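Local coordinates for peridinin-chlorophyll A protein (Amphidinium carterae, PDB 2C9E) that probably serves as a water-soluble antenna, using peridinin and chlorophyll a to capture sunlight in the blue-green range, at residues A[42-56]-A[241-253]. Residues are numbered along the deposited sequence; the frame is centred on the assembly and turned at random.
Sequences RQAALAVEKLLEVGL and VFAHVRAIKGALN. With CLA (chlorophyll a), chain C.
Both terminal nitrogens of R42, NH1 and NH2, share one acceptor, OD1 of N253, with NH2 at 2.8 Å from that OD1. R42 CG is anti to the backbone N (chi1 -173°) and the chain is extended, which brings the guanidinium to N253. The guanidinium and amide planes are 22° apart, and both donors reach OD1 from one face of the amide. L252 CB lies over one face of the guanidinium, toward the rim. This pair closes one end of an antiparallel helix pair that joins the two sequence-related halves of the all-helical antenna. The axes run at 152°. They approach to 9.4 Å.

Further along, K249 NZ makes a long salt bridge of 3.9 Å to E53 OE2, and water 1 links the same two atoms. E49 lays its carboxylate against K249 CG, the chains crossing at about a right angle.

Between the helices, packing is knobs-into-holes. L52 fills the hole formed by V241, H244, V245 and I248. I248 fills that of A45, V48, E49 and L52. Both methyls of L52 also meet the chlorophyll methyl CMC.

One imidazole face of H244 lies against pyrrole ring C of the chlorophyll, the planes roughly parallel and C1C offset toward the imidazole rim. ND1 is hydrogen-bonded to A240 O. Water 2 binds the chlorophyll magnesium and lies in the imidazole plane. A phenylalanine here would probably leave this water without its imidazole partner and A240 O without its ND1 bond. NE2 of H244 holds the O of water 2 at 2.6 Å.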
# COMPACT_ATOMS: atom_id res chain seq x y z
N ARG A 42 -11.57 -4.33 -13.65
CA ARG A 42 -11.93 -2.92 -13.62
C ARG A 42 -12.37 -2.47 -12.22
O ARG A 42 -12.05 -1.35 -11.78
CB ARG A 42 -13.08 -2.66 -14.62
CG ARG A 42 -13.41 -1.22 -14.78
CD ARG A 42 -14.74 -1.02 -15.50
NE ARG A 42 -15.02 0.41 -15.55
CZ ARG A 42 -14.61 1.19 -16.54
NH1 ARG A 42 -13.93 0.66 -17.55
NH2 ARG A 42 -14.82 2.51 -16.49
N GLN A 43 -13.11 -3.32 -11.53
CA GLN A 43 -13.60 -2.99 -10.21
C GLN A 43 -12.40 -2.90 -9.24
O GLN A 43 -12.35 -2.01 -8.39
CB GLN A 43 -14.58 -4.05 -9.70
CG GLN A 43 -15.39 -3.56 -8.47
CD GLN A 43 -16.24 -4.66 -7.79
OE1 GLN A 43 -16.65 -5.65 -8.43
NE2 GLN A 43 -16.54 -4.46 -6.47
N ALA A 44 -11.45 -3.81 -9.40
CA ALA A 44 -10.24 -3.82 -8.55
C ALA A 44 -9.44 -2.54 -8.80
O ALA A 44 -8.96 -1.91 -7.85
CB ALA A 44 -9.37 -5.06 -8.87
N ALA A 45 -9.31 -2.13 -10.05
CA ALA A 45 -8.51 -0.91 -10.34
C ALA A 45 -9.21 0.36 -9.82
O ALA A 45 -8.56 1.29 -9.26
CB ALA A 45 -8.22 -0.82 -11.91
N LEU A 46 -10.55 0.41 -9.96
CA LEU A 46 -11.32 1.55 -9.44
C LEU A 46 -11.21 1.57 -7.90
O LEU A 46 -11.08 2.63 -7.29
CB LEU A 46 -12.80 1.42 -9.81
CG LEU A 46 -13.76 2.48 -9.25
CD1 LEU A 46 -13.26 3.93 -9.58
CD2 LEU A 46 -15.14 2.26 -9.90
N ALA A 47 -11.24 0.40 -7.28
CA ALA A 47 -11.12 0.35 -5.82
C ALA A 47 -9.82 0.95 -5.37
O ALA A 47 -9.75 1.68 -4.39
CB ALA A 47 -11.23 -1.08 -5.32
N VAL A 48 -8.75 0.65 -6.08
CA VAL A 48 -7.45 1.18 -5.68
C VAL A 48 -7.46 2.71 -5.83
O VAL A 48 -6.91 3.44 -5.00
CB VAL A 48 -6.36 0.58 -6.52
CG1 VAL A 48 -5.05 1.38 -6.39
CG2 VAL A 48 -6.18 -0.83 -6.11
N GLU A 49 -8.10 3.17 -6.91
CA GLU A 49 -8.24 4.58 -7.13
C GLU A 49 -8.99 5.23 -5.93
O GLU A 49 -8.65 6.32 -5.47
CB GLU A 49 -9.05 4.86 -8.41
CG GLU A 49 -9.17 6.32 -8.71
CD GLU A 49 -10.25 6.66 -9.73
OE1 GLU A 49 -10.40 5.94 -10.74
OE2 GLU A 49 -10.94 7.68 -9.53
N LYS A 50 -10.03 4.57 -5.43
CA LYS A 50 -10.79 5.14 -4.31
C LYS A 50 -9.96 5.08 -3.05
O LYS A 50 -9.98 5.99 -2.21
CB LYS A 50 -12.12 4.40 -4.15
CG LYS A 50 -13.05 4.63 -5.35
CD LYS A 50 -14.28 3.81 -5.29
CE LYS A 50 -15.36 4.44 -6.12
NZ LYS A 50 -15.48 5.94 -5.81
N LEU A 51 -9.21 4.01 -2.89
CA LEU A 51 -8.35 3.89 -1.70
C LEU A 51 -7.35 5.10 -1.57
O LEU A 51 -7.12 5.69 -0.47
CB LEU A 51 -7.60 2.56 -1.79
CG LEU A 51 -6.67 2.22 -0.63
CD1 LEU A 51 -7.50 1.91 0.62
CD2 LEU A 51 -5.77 1.01 -1.05
N LEU A 52 -6.72 5.43 -2.69
CA LEU A 52 -5.75 6.51 -2.72
C LEU A 52 -6.47 7.84 -2.54
O LEU A 52 -5.97 8.73 -1.81
CB LEU A 52 -5.02 6.47 -4.06
CG LEU A 52 -4.15 5.23 -4.34
CD1 LEU A 52 -3.47 5.33 -5.78
CD2 LEU A 52 -3.11 5.11 -3.26
N GLU A 53 -7.63 8.02 -3.19
CA GLU A 53 -8.38 9.27 -3.00
C GLU A 53 -8.71 9.45 -1.49
O GLU A 53 -8.47 10.53 -0.93
CB GLU A 53 -9.66 9.27 -3.83
CG GLU A 53 -9.40 9.43 -5.32
CD GLU A 53 -10.61 9.04 -6.19
OE1 GLU A 53 -11.50 8.29 -5.72
OE2 GLU A 53 -10.68 9.45 -7.36
N VAL A 54 -9.19 8.39 -0.82
CA VAL A 54 -9.51 8.54 0.60
C VAL A 54 -8.27 8.93 1.38
O VAL A 54 -8.31 9.82 2.24
CB VAL A 54 -10.16 7.21 1.24
CG1 VAL A 54 -10.54 7.43 2.71
CG2 VAL A 54 -11.42 6.88 0.48
N GLY A 55 -7.16 8.31 1.02
CA GLY A 55 -5.91 8.61 1.71
C GLY A 55 -5.58 10.08 1.54
O GLY A 55 -4.96 10.71 2.41
N LEU A 56 -6.02 10.63 0.41
CA LEU A 56 -5.74 12.03 0.09
C LEU A 56 -6.65 13.00 0.83
O LEU A 56 -6.46 14.19 0.74
CB LEU A 56 -5.82 12.26 -1.42
CG LEU A 56 -4.54 11.91 -2.20
CD1 LEU A 56 -4.74 12.07 -3.72
CD2 LEU A 56 -3.44 12.81 -1.77
N VAL A 241 1.04 10.15 -5.12
CA VAL A 241 -0.20 9.44 -4.91
C VAL A 241 -1.28 10.03 -5.87
O VAL A 241 -2.00 9.31 -6.57
CB VAL A 241 -0.66 9.57 -3.42
CG1 VAL A 241 -2.10 9.06 -3.22
CG2 VAL A 241 0.27 8.76 -2.49
N PHE A 242 -1.42 11.35 -5.91
CA PHE A 242 -2.42 11.90 -6.78
C PHE A 242 -2.07 11.60 -8.27
O PHE A 242 -2.97 11.30 -9.09
CB PHE A 242 -2.56 13.41 -6.52
CG PHE A 242 -3.60 14.05 -7.39
CD1 PHE A 242 -4.93 13.63 -7.31
CD2 PHE A 242 -3.24 14.97 -8.38
CE1 PHE A 242 -5.90 14.12 -8.20
CE2 PHE A 242 -4.19 15.48 -9.28
CZ PHE A 242 -5.53 15.05 -9.19
N ALA A 243 -0.78 11.66 -8.63
CA ALA A 243 -0.39 11.35 -10.02
C ALA A 243 -0.97 9.95 -10.41
O ALA A 243 -1.49 9.76 -11.50
CB ALA A 243 1.14 11.35 -10.17
N HIS A 244 -0.90 8.98 -9.49
CA HIS A 244 -1.44 7.63 -9.78
C HIS A 244 -2.98 7.67 -9.87
O HIS A 244 -3.55 6.99 -10.69
CB HIS A 244 -1.04 6.62 -8.71
CG HIS A 244 0.42 6.22 -8.73
ND1 HIS A 244 1.42 7.02 -8.20
CD2 HIS A 244 1.03 5.09 -9.17
CE1 HIS A 244 2.59 6.40 -8.33
NE2 HIS A 244 2.38 5.22 -8.91
N VAL A 245 -3.64 8.44 -8.99
CA VAL A 245 -5.12 8.57 -9.02
C VAL A 245 -5.45 9.07 -10.43
O VAL A 245 -6.36 8.58 -11.09
CB VAL A 245 -5.69 9.65 -7.98
CG1 VAL A 245 -7.17 9.96 -8.32
CG2 VAL A 245 -5.62 9.12 -6.52
N ARG A 246 -4.72 10.05 -10.91
CA ARG A 246 -5.04 10.52 -12.27
C ARG A 246 -4.79 9.43 -13.34
O ARG A 246 -5.63 9.22 -14.23
CB ARG A 246 -4.23 11.77 -12.61
CG ARG A 246 -4.32 12.13 -14.07
CD ARG A 246 -3.17 13.05 -14.49
NE ARG A 246 -3.28 14.36 -13.86
CZ ARG A 246 -2.27 14.95 -13.23
NH1 ARG A 246 -1.09 14.31 -13.13
NH2 ARG A 246 -2.43 16.17 -12.70
N ALA A 247 -3.66 8.74 -13.25
CA ALA A 247 -3.32 7.69 -14.23
C ALA A 247 -4.39 6.59 -14.35
O ALA A 247 -4.80 6.18 -15.44
CB ALA A 247 -1.99 7.08 -13.85
N ILE A 248 -4.85 6.12 -13.20
CA ILE A 248 -5.84 5.07 -13.17
C ILE A 248 -7.11 5.52 -13.90
O ILE A 248 -7.67 4.76 -14.67
CB ILE A 248 -6.18 4.71 -11.72
CG1 ILE A 248 -4.94 4.15 -11.03
CG2 ILE A 248 -7.39 3.76 -11.69
CD1 ILE A 248 -5.17 3.88 -9.53
N LYS A 249 -7.57 6.74 -13.64
CA LYS A 249 -8.77 7.21 -14.31
C LYS A 249 -8.52 7.15 -15.81
O LYS A 249 -9.37 6.65 -16.56
CB LYS A 249 -9.12 8.65 -13.84
CG LYS A 249 -9.51 8.67 -12.34
CD LYS A 249 -9.36 10.04 -11.66
CE LYS A 249 -10.71 10.63 -11.28
NZ LYS A 249 -10.54 11.83 -10.42
N GLY A 250 -7.36 7.62 -16.25
CA GLY A 250 -7.08 7.54 -17.68
C GLY A 250 -6.88 6.12 -18.20
O GLY A 250 -6.88 5.88 -19.44
N ALA A 251 -6.76 5.14 -17.28
CA ALA A 251 -6.50 3.76 -17.70
C ALA A 251 -7.64 2.78 -17.65
O ALA A 251 -7.59 1.75 -18.34
CB ALA A 251 -5.28 3.19 -16.87
N LEU A 252 -8.67 3.09 -16.85
CA LEU A 252 -9.81 2.20 -16.63
C LEU A 252 -10.56 1.60 -17.82
O LEU A 252 -11.06 0.49 -17.75
CB LEU A 252 -10.84 2.90 -15.76
CG LEU A 252 -10.66 3.01 -14.24
CD1 LEU A 252 -11.90 3.77 -13.66
CD2 LEU A 252 -10.51 1.62 -13.59
N ASN A 253 -10.67 2.34 -18.91
CA ASN A 253 -11.41 1.79 -20.06
C ASN A 253 -10.47 1.23 -21.13
O ASN A 253 -10.93 0.77 -22.14
CB ASN A 253 -12.26 2.87 -20.77
CG ASN A 253 -13.16 3.66 -19.82
OD1 ASN A 253 -14.00 3.10 -19.12
ND2 ASN A 253 -12.99 4.97 -19.82
MG CLA C . 4.19 1.83 -7.93
CHA CLA C . 7.51 0.68 -7.93
CHB CLA C . 3.27 -0.92 -9.80
CHC CLA C . 0.85 2.40 -7.16
CHD CLA C . 5.13 4.01 -5.36
NA CLA C . 5.28 0.20 -8.89
C1A CLA C . 6.64 -0.08 -8.75
C2A CLA C . 6.99 -1.36 -9.47
C3A CLA C . 5.71 -1.71 -10.23
C4A CLA C . 4.65 -0.79 -9.62
CMA CLA C . 5.88 -1.36 -11.72
CAA CLA C . 7.35 -2.48 -8.49
CBA CLA C . 7.93 -3.71 -9.17
CGA CLA C . 8.09 -4.89 -8.22
O1A CLA C . 8.49 -5.97 -8.68
O2A CLA C . 7.76 -4.80 -6.79
NB CLA C . 2.38 0.98 -8.49
C1B CLA C . 2.25 -0.12 -9.31
C2B CLA C . 0.87 -0.28 -9.66
C3B CLA C . 0.15 0.65 -8.95
C4B CLA C . 1.13 1.41 -8.14
CMB CLA C . 0.28 -1.29 -10.72
CAB CLA C . -1.28 0.60 -9.20
CBB CLA C . -2.11 1.47 -8.59
NC CLA C . 3.18 3.01 -6.50
C1C CLA C . 1.80 3.14 -6.40
C2C CLA C . 1.51 4.21 -5.46
C3C CLA C . 2.70 4.66 -4.97
C4C CLA C . 3.75 3.88 -5.61
CMC CLA C . 0.14 4.76 -5.06
CAC CLA C . 2.92 5.75 -3.95
CBC CLA C . 3.07 7.16 -4.64
ND CLA C . 5.88 2.26 -6.87
C1D CLA C . 6.15 3.26 -5.98
C2D CLA C . 7.56 3.50 -5.88
C3D CLA C . 8.13 2.53 -6.61
C4D CLA C . 7.09 1.76 -7.20
CMD CLA C . 8.25 4.62 -5.03
CAD CLA C . 9.37 1.88 -6.97
OBD CLA C . 10.55 2.29 -6.93
CBD CLA C . 9.03 0.56 -7.63
CGD CLA C . 9.84 0.49 -8.91
O1D CLA C . 9.35 0.88 -9.97
O2D CLA C . 11.12 0.04 -8.86
CED CLA C . 11.88 0.13 -9.94
C1 CLA C . 7.95 -5.99 -5.99
C2 CLA C . 7.58 -5.67 -4.69
C3 CLA C . 8.14 -6.02 -3.47
C4 CLA C . 9.41 -6.95 -3.33
C5 CLA C . 7.56 -5.50 -2.09
C6 CLA C . 6.25 -4.66 -2.20
C7 CLA C . 5.84 -4.01 -0.85
C8 CLA C . 4.58 -3.10 -0.90
C9 CLA C . 4.51 -2.23 0.38
C10 CLA C . 3.33 -4.00 -0.99
C11 CLA C . 1.97 -3.30 -0.71
C12 CLA C . 0.79 -4.20 -1.09
C13 CLA C . 0.76 -5.61 -0.48
C14 CLA C . -0.10 -6.59 -1.23
C15 CLA C . 0.31 -5.51 0.98
C16 CLA C . -1.12 -5.06 1.24
C17 CLA C . -1.26 -4.68 2.69
C18 CLA C . -2.67 -4.36 3.15
C19 CLA C . -2.66 -4.00 4.62
C20 CLA C . -3.58 -5.56 2.94
O HOH W 1 -9.59 12.40 -7.50
O HOH W 2 4.10 3.29 -9.48